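Side-chain contacts in tannase (Lactobacillus plantarum, PDB 3WA7), which probably hydrolyses the galloyl ester bonds of tannins, as a bacterial tannase (EC 3.1.1.20) of the alpha/beta-hydrolase family: residues S302-A307 against T312-Y317; G319-V322 against V327-L330; T422-P427 against F443-D448. One frame throughout, in Å; residues are numbered along the deposited sequence.

Contact 1 (S302-A307 against T312-Y317)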
loop_
_atom_site.group_PDB
_atom_site.type_symbol
_atom_site.label_atom_id
_atom_site.label_comp_id
_atom_site.label_asym_id
_atom_site.label_seq_id
_atom_site.Cartn_x
_atom_site.Cartn_y
_atom_site.Cartn_z
ATOM N N SER A 302 7.955 -14.922 -15.531
ATOM C CA SER A 302 8.281 -13.653 -16.169
ATOM C C SER A 302 9.240 -12.846 -15.294
ATOM O O SER A 302 10.151 -12.184 -15.803
ATOM C CB SER A 302 7.004 -12.851 -16.427
ATOM O OG SER A 302 7.302 -11.618 -17.057
ATOM N N SER A 303 9.032 -12.907 -13.981
ATOM C CA SER A 303 9.884 -12.197 -13.032
ATOM C C SER A 303 11.314 -12.716 -13.120
ATOM O O SER A 303 12.269 -11.937 -13.169
ATOM C CB SER A 303 9.366 -12.384 -11.603
ATOM O OG SER A 303 10.248 -11.785 -10.665
ATOM N N ALA A 304 11.449 -14.040 -13.138
ATOM C CA ALA A 304 12.752 -14.684 -13.234
ATOM C C ALA A 304 13.406 -14.361 -14.573
ATOM O O ALA A 304 14.610 -14.103 -14.640
ATOM C CB ALA A 304 12.601 -16.194 -13.087
ATOM N N GLN A 305 12.614 -14.390 -15.640
ATOM C CA GLN A 305 13.133 -14.104 -16.975
ATOM C C GLN A 305 13.724 -12.702 -17.034
ATOM O O GLN A 305 14.831 -12.503 -17.535
ATOM C CB GLN A 305 12.026 -14.221 -18.020
ATOM C CG GLN A 305 12.513 -14.055 -19.459
ATOM C CD GLN A 305 13.385 -15.209 -19.905
ATOM O OE1 GLN A 305 12.923 -16.347 -19.994
ATOM N NE2 GLN A 305 14.656 -14.925 -20.181
ATOM N N THR A 306 12.973 -11.731 -16.527
ATOM C CA THR A 306 13.408 -10.339 -16.527
ATOM C C THR A 306 14.734 -10.151 -15.800
ATOM O O THR A 306 15.611 -9.427 -16.273
ATOM C CB THR A 306 12.336 -9.439 -15.884
ATOM O OG1 THR A 306 11.158 -9.466 -16.698
ATOM C CG2 THR A 306 12.833 -8.004 -15.757
ATOM N N ALA A 307 14.880 -10.808 -14.654
ATOM C CA ALA A 307 16.104 -10.708 -13.870
ATOM C C ALA A 307 17.258 -11.399 -14.586
ATOM O O ALA A 307 18.363 -10.862 -14.672
ATOM C CB ALA A 307 15.894 -11.325 -12.496
ATOM N N THR A 312 21.219 -11.246 -13.709
ATOM C CA THR A 312 21.053 -11.799 -12.371
ATOM C C THR A 312 21.119 -13.324 -12.405
ATOM O O THR A 312 20.596 -13.954 -13.324
ATOM C CB THR A 312 19.699 -11.376 -11.759
ATOM O OG1 THR A 312 19.649 -9.949 -11.656
ATOM C CG2 THR A 312 19.519 -11.992 -10.371
ATOM N N ASP A 313 21.782 -13.907 -11.410
ATOM C CA ASP A 313 21.888 -15.359 -11.307
ATOM C C ASP A 313 20.599 -15.814 -10.630
ATOM O O ASP A 313 20.424 -15.615 -9.428
ATOM C CB ASP A 313 23.094 -15.747 -10.446
ATOM C CG ASP A 313 23.292 -17.252 -10.348
ATOM O OD1 ASP A 313 22.416 -18.007 -10.815
ATOM O OD2 ASP A 313 24.328 -17.681 -9.796
ATOM N N ILE A 314 19.694 -16.414 -11.397
ATOM C CA ILE A 314 18.425 -16.850 -10.833
ATOM C C ILE A 314 18.456 -18.229 -10.186
ATOM O O ILE A 314 17.412 -18.781 -9.837
ATOM C CB ILE A 314 17.296 -16.797 -11.884
ATOM C CG1 ILE A 314 17.639 -17.674 -13.086
ATOM C CG2 ILE A 314 17.073 -15.352 -12.313
ATOM C CD1 ILE A 314 16.476 -17.857 -14.045
ATOM N N HIS A 315 19.652 -18.785 -10.028
ATOM C CA HIS A 315 19.797 -20.077 -9.366
ATOM C C HIS A 315 19.943 -19.720 -7.893
ATOM O O HIS A 315 21.048 -19.506 -7.396
ATOM C CB HIS A 315 21.045 -20.813 -9.869
ATOM C CG HIS A 315 21.270 -22.145 -9.218
ATOM N ND1 HIS A 315 21.690 -22.274 -7.911
ATOM C CD2 HIS A 315 21.139 -23.405 -9.695
ATOM C CE1 HIS A 315 21.811 -23.555 -7.612
ATOM N NE2 HIS A 315 21.483 -24.264 -8.678
ATOM N N LYS A 316 18.809 -19.623 -7.210
ATOM C CA LYS A 316 18.774 -19.271 -5.800
ATOM C C LYS A 316 17.610 -20.023 -5.168
ATOM O O LYS A 316 17.787 -20.749 -4.188
ATOM C CB LYS A 316 18.583 -17.758 -5.652
ATOM C CG LYS A 316 18.634 -17.260 -4.221
ATOM C CD LYS A 316 18.651 -15.738 -4.162
ATOM C CE LYS A 316 18.649 -15.252 -2.723
ATOM N NZ LYS A 316 18.726 -13.768 -2.635
ATOM N N TYR A 317 16.421 -19.843 -5.736
ATOM C CA TYR A 317 15.230 -20.531 -5.250
ATOM C C TYR A 317 14.979 -21.714 -6.172
ATOM O O TYR A 317 15.246 -21.644 -7.373
ATOM C CB TYR A 317 14.000 -19.618 -5.274
ATOM C CG TYR A 317 14.157 -18.348 -4.480
ATOM C CD1 TYR A 317 14.616 -17.179 -5.086
ATOM C CD2 TYR A 317 13.870 -18.318 -3.117
ATOM C CE1 TYR A 317 14.785 -16.010 -4.354
ATOM C CE2 TYR A 317 14.036 -17.155 -2.374
ATOM C CZ TYR A 317 14.493 -16.006 -2.999
ATOM O OH TYR A 317 14.662 -14.853 -2.268
#
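A307, in the last turn of helix 291-309, and T312, in the loop that follows, are joined by one backbone hydrogen bond: T312 N donates to A307 O at 3.0 Å, with an N-H...O angle of 155° and the donor lying above the carbonyl plane. The loop then folds back along the helix, bringing the CA atoms of A304 and I314 to 6.5 Å. Beside the bond, T312 CB comes up against the same carbonyl, and A307 CB meets T312 CB at 3.9 Å. I314 carries the rest of the contact with its two branches. Its CG1 sits between the backbone N and the carbonyl carbon (chi1 58°), which sets CG2 beside the backbone N; from there CG2 reaches A304 O at 3.6 Å and A307 CB at 4.2 Å. The longer branch ends in CD1, which lies 4.3 Å from A304 CB. Further along, D313 OD1 accepts from H315 N at 3.0 Å, above the carboxylate plane, an Asx turn within the loop. K316 NZ and Y317 OH both go to the carboxylate of D448, one by a salt bridge and the other by a hydrogen bond. Chemically, a single backbone bond near the helix end and methyl packing of I314 on A304 and A307 hold the returning loop, while K316 and Y317 tie it to D448.

Contact 2 (G319-V322 against V327-L330)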
loop_
_atom_site.group_PDB
_atom_site.type_symbol
_atom_site.label_atom_id
_atom_site.label_comp_id
_atom_site.label_asym_id
_atom_site.label_seq_id
_atom_site.Cartn_x
_atom_site.Cartn_y
_atom_site.Cartn_z
ATOM N N GLY A 319 12.759 -24.767 -8.191
ATOM C CA GLY A 319 11.557 -24.774 -9.006
ATOM C C GLY A 319 11.612 -24.424 -10.481
ATOM O O GLY A 319 10.824 -24.955 -11.263
ATOM N N PHE A 320 12.527 -23.546 -10.877
ATOM C CA PHE A 320 12.591 -23.135 -12.273
ATOM C C PHE A 320 13.313 -24.070 -13.233
ATOM O O PHE A 320 14.216 -24.816 -12.853
ATOM C CB PHE A 320 13.204 -21.734 -12.389
ATOM C CG PHE A 320 12.398 -20.661 -11.714
ATOM C CD1 PHE A 320 12.597 -20.365 -10.367
ATOM C CD2 PHE A 320 11.425 -19.959 -12.418
ATOM C CE1 PHE A 320 11.836 -19.381 -9.731
ATOM C CE2 PHE A 320 10.658 -18.973 -11.791
ATOM C CZ PHE A 320 10.866 -18.684 -10.446
ATOM N N VAL A 321 12.882 -24.027 -14.488
ATOM C CA VAL A 321 13.495 -24.826 -15.540
ATOM C C VAL A 321 14.021 -23.832 -16.560
ATOM O O VAL A 321 13.281 -22.972 -17.039
ATOM C CB VAL A 321 12.480 -25.756 -16.229
ATOM C CG1 VAL A 321 13.169 -26.531 -17.345
ATOM C CG2 VAL A 321 11.875 -26.712 -15.216
ATOM N N VAL A 322 15.304 -23.943 -16.882
ATOM C CA VAL A 322 15.921 -23.039 -17.841
ATOM C C VAL A 322 16.383 -23.765 -19.096
ATOM O O VAL A 322 17.045 -24.798 -19.019
ATOM C CB VAL A 322 17.138 -22.319 -17.224
ATOM C CG1 VAL A 322 17.834 -21.469 -18.281
ATOM C CG2 VAL A 322 16.689 -21.457 -16.053
ATOM N N VAL A 327 13.528 -18.979 -19.373
ATOM C CA VAL A 327 12.951 -19.683 -18.233
ATOM C C VAL A 327 11.693 -20.301 -18.840
ATOM O O VAL A 327 10.727 -19.596 -19.141
ATOM C CB VAL A 327 12.560 -18.709 -17.103
ATOM C CG1 VAL A 327 12.059 -19.492 -15.899
ATOM C CG2 VAL A 327 13.756 -17.846 -16.719
ATOM N N THR A 328 11.710 -21.617 -19.022
ATOM C CA THR A 328 10.597 -22.309 -19.664
ATOM C C THR A 328 9.515 -22.934 -18.795
ATOM O O THR A 328 8.455 -23.298 -19.302
ATOM C CB THR A 328 11.128 -23.394 -20.609
ATOM O OG1 THR A 328 11.920 -24.330 -19.868
ATOM C CG2 THR A 328 11.985 -22.765 -21.697
ATOM N N ASP A 329 9.765 -23.076 -17.501
ATOM C CA ASP A 329 8.750 -23.661 -16.640
ATOM C C ASP A 329 9.061 -23.399 -15.179
ATOM O O ASP A 329 10.148 -22.936 -14.832
ATOM C CB ASP A 329 8.651 -25.169 -16.877
ATOM C CG ASP A 329 7.241 -25.701 -16.669
ATOM O OD1 ASP A 329 6.470 -25.085 -15.902
ATOM O OD2 ASP A 329 6.905 -26.743 -17.271
ATOM N N LEU A 330 8.095 -23.707 -14.325
ATOM C CA LEU A 330 8.250 -23.500 -12.898
ATOM C C LEU A 330 7.372 -24.428 -12.079
ATOM O O LEU A 330 6.184 -24.597 -12.368
ATOM C CB LEU A 330 7.902 -22.053 -12.526
ATOM C CG LEU A 330 7.700 -21.779 -11.027
ATOM C CD1 LEU A 330 9.007 -21.990 -10.279
ATOM C CD2 LEU A 330 7.190 -20.361 -10.823
#
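V321 and its partners T328 and D329 form a classic beta bulge in the hairpin of strands 320-323 and 326-330, whose short segments run antiparallel at 155°. The V321 peptide groups are served on both counts: V321 N donates to D329 O at 3.0 Å, from above the carbonyl plane, and V321 O accepts from T328 N at 2.9 Å. T328 OG1 adds only a weak, long approach to V321 O; its stronger partner is T323 OG1, ending strand 320-323. D329 folds its carboxylate back on its own strand, OD1 taking L330 N at 2.7 Å on its anti side. G319 is backbone-bonded to D331, and three CA-H...O contacts supplement these bonds, among them L330 CA to G319 O. On the apolar face, L330 CD1 stands over the centre of the F320 ring, 3.6 Å from the centroid and 4° off the normal, a CH-pi contact. With CG anti to the backbone N (chi1 166°), the L330 side chain runs alongside F320 and brings CD1 over it. V327 CG1 meets the same ring obliquely, 3.6 Å from F320 CD2. On the opposite face, V321 CB and D329 CB lie side by side at 3.9 Å. The F320, V327 and L330 face lies on helix 291-309: F320 touches A304, V327 touches I301, L330 touches L300 and I301, and Q305 OE1 takes V327 N. I314 packs on V322 and V327.

Contact 3 (T422-P427 against F443-D448)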
loop_
_atom_site.group_PDB
_atom_site.type_symbol
_atom_site.label_atom_id
_atom_site.label_comp_id
_atom_site.label_asym_id
_atom_site.label_seq_id
_atom_site.Cartn_x
_atom_site.Cartn_y
_atom_site.Cartn_z
ATOM N N THR A 422 1.994 -11.192 2.186
ATOM C CA THR A 422 0.645 -11.511 1.742
ATOM C C THR A 422 0.824 -12.311 0.455
ATOM O O THR A 422 1.860 -12.212 -0.200
ATOM C CB THR A 422 -0.210 -10.240 1.490
ATOM O OG1 THR A 422 -1.590 -10.613 1.378
ATOM C CG2 THR A 422 0.226 -9.525 0.218
ATOM N N SER A 423 -0.166 -13.118 0.104
ATOM C CA SER A 423 -0.073 -13.928 -1.107
ATOM C C SER A 423 0.060 -13.091 -2.371
ATOM O O SER A 423 -0.468 -11.981 -2.457
ATOM C CB SER A 423 -1.306 -14.824 -1.245
ATOM O OG SER A 423 -1.317 -15.465 -2.511
ATOM N N PHE A 424 0.772 -13.639 -3.353
ATOM C CA PHE A 424 0.954 -12.979 -4.641
ATOM C C PHE A 424 -0.416 -12.786 -5.276
ATOM O O PHE A 424 -0.612 -11.882 -6.081
ATOM C CB PHE A 424 1.811 -13.848 -5.564
ATOM C CG PHE A 424 3.198 -14.088 -5.051
ATOM C CD1 PHE A 424 3.665 -15.383 -4.848
ATOM C CD2 PHE A 424 4.040 -13.015 -4.772
ATOM C CE1 PHE A 424 4.958 -15.608 -4.370
ATOM C CE2 PHE A 424 5.331 -13.226 -4.296
ATOM C CZ PHE A 424 5.792 -14.524 -4.095
ATOM N N ALA A 425 -1.361 -13.649 -4.907
ATOM C CA ALA A 425 -2.717 -13.577 -5.447
ATOM C C ALA A 425 -3.390 -12.241 -5.158
ATOM O O ALA A 425 -4.184 -11.756 -5.961
ATOM C CB ALA A 425 -3.565 -14.711 -4.881
ATOM N N ILE A 426 -3.076 -11.653 -4.007
ATOM C CA ILE A 426 -3.669 -10.381 -3.614
ATOM C C ILE A 426 -3.378 -9.240 -4.602
ATOM O O ILE A 426 -4.304 -8.617 -5.117
ATOM C CB ILE A 426 -3.226 -10.003 -2.174
ATOM C CG1 ILE A 426 -3.862 -10.978 -1.174
ATOM C CG2 ILE A 426 -3.617 -8.569 -1.848
ATOM C CD1 ILE A 426 -5.393 -10.964 -1.163
ATOM N N PRO A 427 -2.094 -8.941 -4.876
ATOM C CA PRO A 427 -1.855 -7.853 -5.832
ATOM C C PRO A 427 -2.286 -8.233 -7.256
ATOM O O PRO A 427 -2.674 -7.375 -8.049
ATOM C CB PRO A 427 -0.350 -7.604 -5.714
ATOM C CG PRO A 427 0.188 -8.945 -5.298
ATOM C CD PRO A 427 -0.831 -9.409 -4.282
ATOM N N PHE A 443 1.809 -3.130 -13.877
ATOM C CA PHE A 443 2.036 -4.088 -12.800
ATOM C C PHE A 443 3.248 -4.984 -13.006
ATOM O O PHE A 443 3.589 -5.333 -14.135
ATOM C CB PHE A 443 0.763 -4.938 -12.659
ATOM C CG PHE A 443 0.865 -6.063 -11.662
ATOM C CD1 PHE A 443 1.138 -5.813 -10.323
ATOM C CD2 PHE A 443 0.639 -7.376 -12.064
ATOM C CE1 PHE A 443 1.183 -6.851 -9.396
ATOM C CE2 PHE A 443 0.682 -8.423 -11.146
ATOM C CZ PHE A 443 0.955 -8.161 -9.807
ATOM N N ALA A 444 3.893 -5.354 -11.903
ATOM C CA ALA A 444 5.057 -6.230 -11.953
ATOM C C ALA A 444 5.371 -6.862 -10.602
ATOM O O ALA A 444 5.026 -6.324 -9.543
ATOM C CB ALA A 444 6.279 -5.459 -12.463
ATOM N N LEU A 445 6.026 -8.018 -10.660
ATOM C CA LEU A 445 6.443 -8.767 -9.481
ATOM C C LEU A 445 7.967 -8.874 -9.585
ATOM O O LEU A 445 8.493 -9.921 -9.944
ATOM C CB LEU A 445 5.845 -10.180 -9.497
ATOM C CG LEU A 445 5.936 -11.040 -8.242
ATOM C CD1 LEU A 445 4.842 -10.630 -7.265
ATOM C CD2 LEU A 445 5.771 -12.501 -8.625
ATOM N N PRO A 446 8.690 -7.784 -9.272
ATOM C CA PRO A 446 10.158 -7.713 -9.324
ATOM C C PRO A 446 10.891 -8.872 -8.653
ATOM O O PRO A 446 10.677 -9.161 -7.477
ATOM C CB PRO A 446 10.461 -6.373 -8.650
ATOM C CG PRO A 446 9.269 -5.554 -8.999
ATOM C CD PRO A 446 8.129 -6.514 -8.777
ATOM N N TRP A 447 11.781 -9.508 -9.410
ATOM C CA TRP A 447 12.551 -10.652 -8.925
ATOM C C TRP A 447 13.353 -10.429 -7.645
ATOM O O TRP A 447 14.065 -9.434 -7.496
ATOM C CB TRP A 447 13.508 -11.144 -10.020
ATOM C CG TRP A 447 14.341 -12.315 -9.581
ATOM C CD1 TRP A 447 15.660 -12.302 -9.210
ATOM C CD2 TRP A 447 13.893 -13.665 -9.419
ATOM N NE1 TRP A 447 16.055 -13.565 -8.825
ATOM C CE2 TRP A 447 14.989 -14.419 -8.944
ATOM C CE3 TRP A 447 12.666 -14.310 -9.627
ATOM C CZ2 TRP A 447 14.895 -15.789 -8.674
ATOM C CZ3 TRP A 447 12.571 -15.671 -9.357
ATOM C CH2 TRP A 447 13.681 -16.395 -8.884
ATOM N N ASP A 448 13.227 -11.385 -6.733
ATOM C CA ASP A 448 13.945 -11.391 -5.466
ATOM C C ASP A 448 13.879 -10.105 -4.653
ATOM O O ASP A 448 14.806 -9.785 -3.907
ATOM C CB ASP A 448 15.404 -11.788 -5.722
ATOM C CG ASP A 448 16.115 -12.252 -4.463
ATOM O OD1 ASP A 448 15.442 -12.799 -3.567
ATOM O OD2 ASP A 448 17.353 -12.086 -4.378
#
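F424 and L445, and P427 and F443, meet through side chains alone: the backbones stand well apart, with CA atoms 8.4 Å distant for F424 and L445 and 8.8 Å for P427 and F443, and no hydrogen bond crosses. On one side the chain turns into helix 425-436; S423 caps this start, its OG accepting A425 N at 3.0 Å with an N-H...O angle of 157°. On the other, strand 440-444 ends and runs on as a loop. L445 is modelled in two conformers; in one, CD1 lies 3.5 Å from F424 CD2, CD2 sits over one face of the ring, and the two side chains cross at about a right angle, so the fine detail of this pair is doubtful. In that conformer CG lies opposite the leucine's own backbone N (chi1 -169°), and the second torsion then turns the methyls to the aromatic ring. At the second pair, P427 CB approaches F443 CE1 at 4.1 Å, oblique to the ring; F443 CZ lies at the same separation, 4.1 Å, from P427 O. Thus a proline in the first turn of the helix packs obliquely against the phenyl group at the strand's end. The contact belongs to the beta-alpha-beta unit of strand 410-414, helix 425-436 and strand 440-444, at the edge of the central mixed sheet of the alpha/beta-hydrolase fold. F443 touches I413 on the adjacent strand. Q219 of helix 209-220 binds S423 OG and F424 N, while helix 291-309 packs against the other segment, L299 meeting F443, L300 meeting L445, and S303 OG bonding to L445 O.

Overall arrangement
The three contacts gather round the C-terminal part of helix 291-309. Contacts 1 and 2, with centres about 10 Å apart, pack on each other: the helix residue A304 by CB on F320 CE2 at 3.6 Å, the loop residue I314 by CD1 on V327 CG2. Contacts 1 and 3, about 14 Å apart between centres, are tied by a probable hydrogen bond from S303 OG to L445 O at 2.7 Å. W447 of contact 3 reaches A307 and also F320, although the centres of contacts 2 and 3 are about 18 Å apart. Contact 3 lies deepest: F424 is near, without touching, the probable catalytic triad S163, H451 and D419. A sulfate ion, probably from the crystallisation liquor, sits about 6 Å from the L330 side chain.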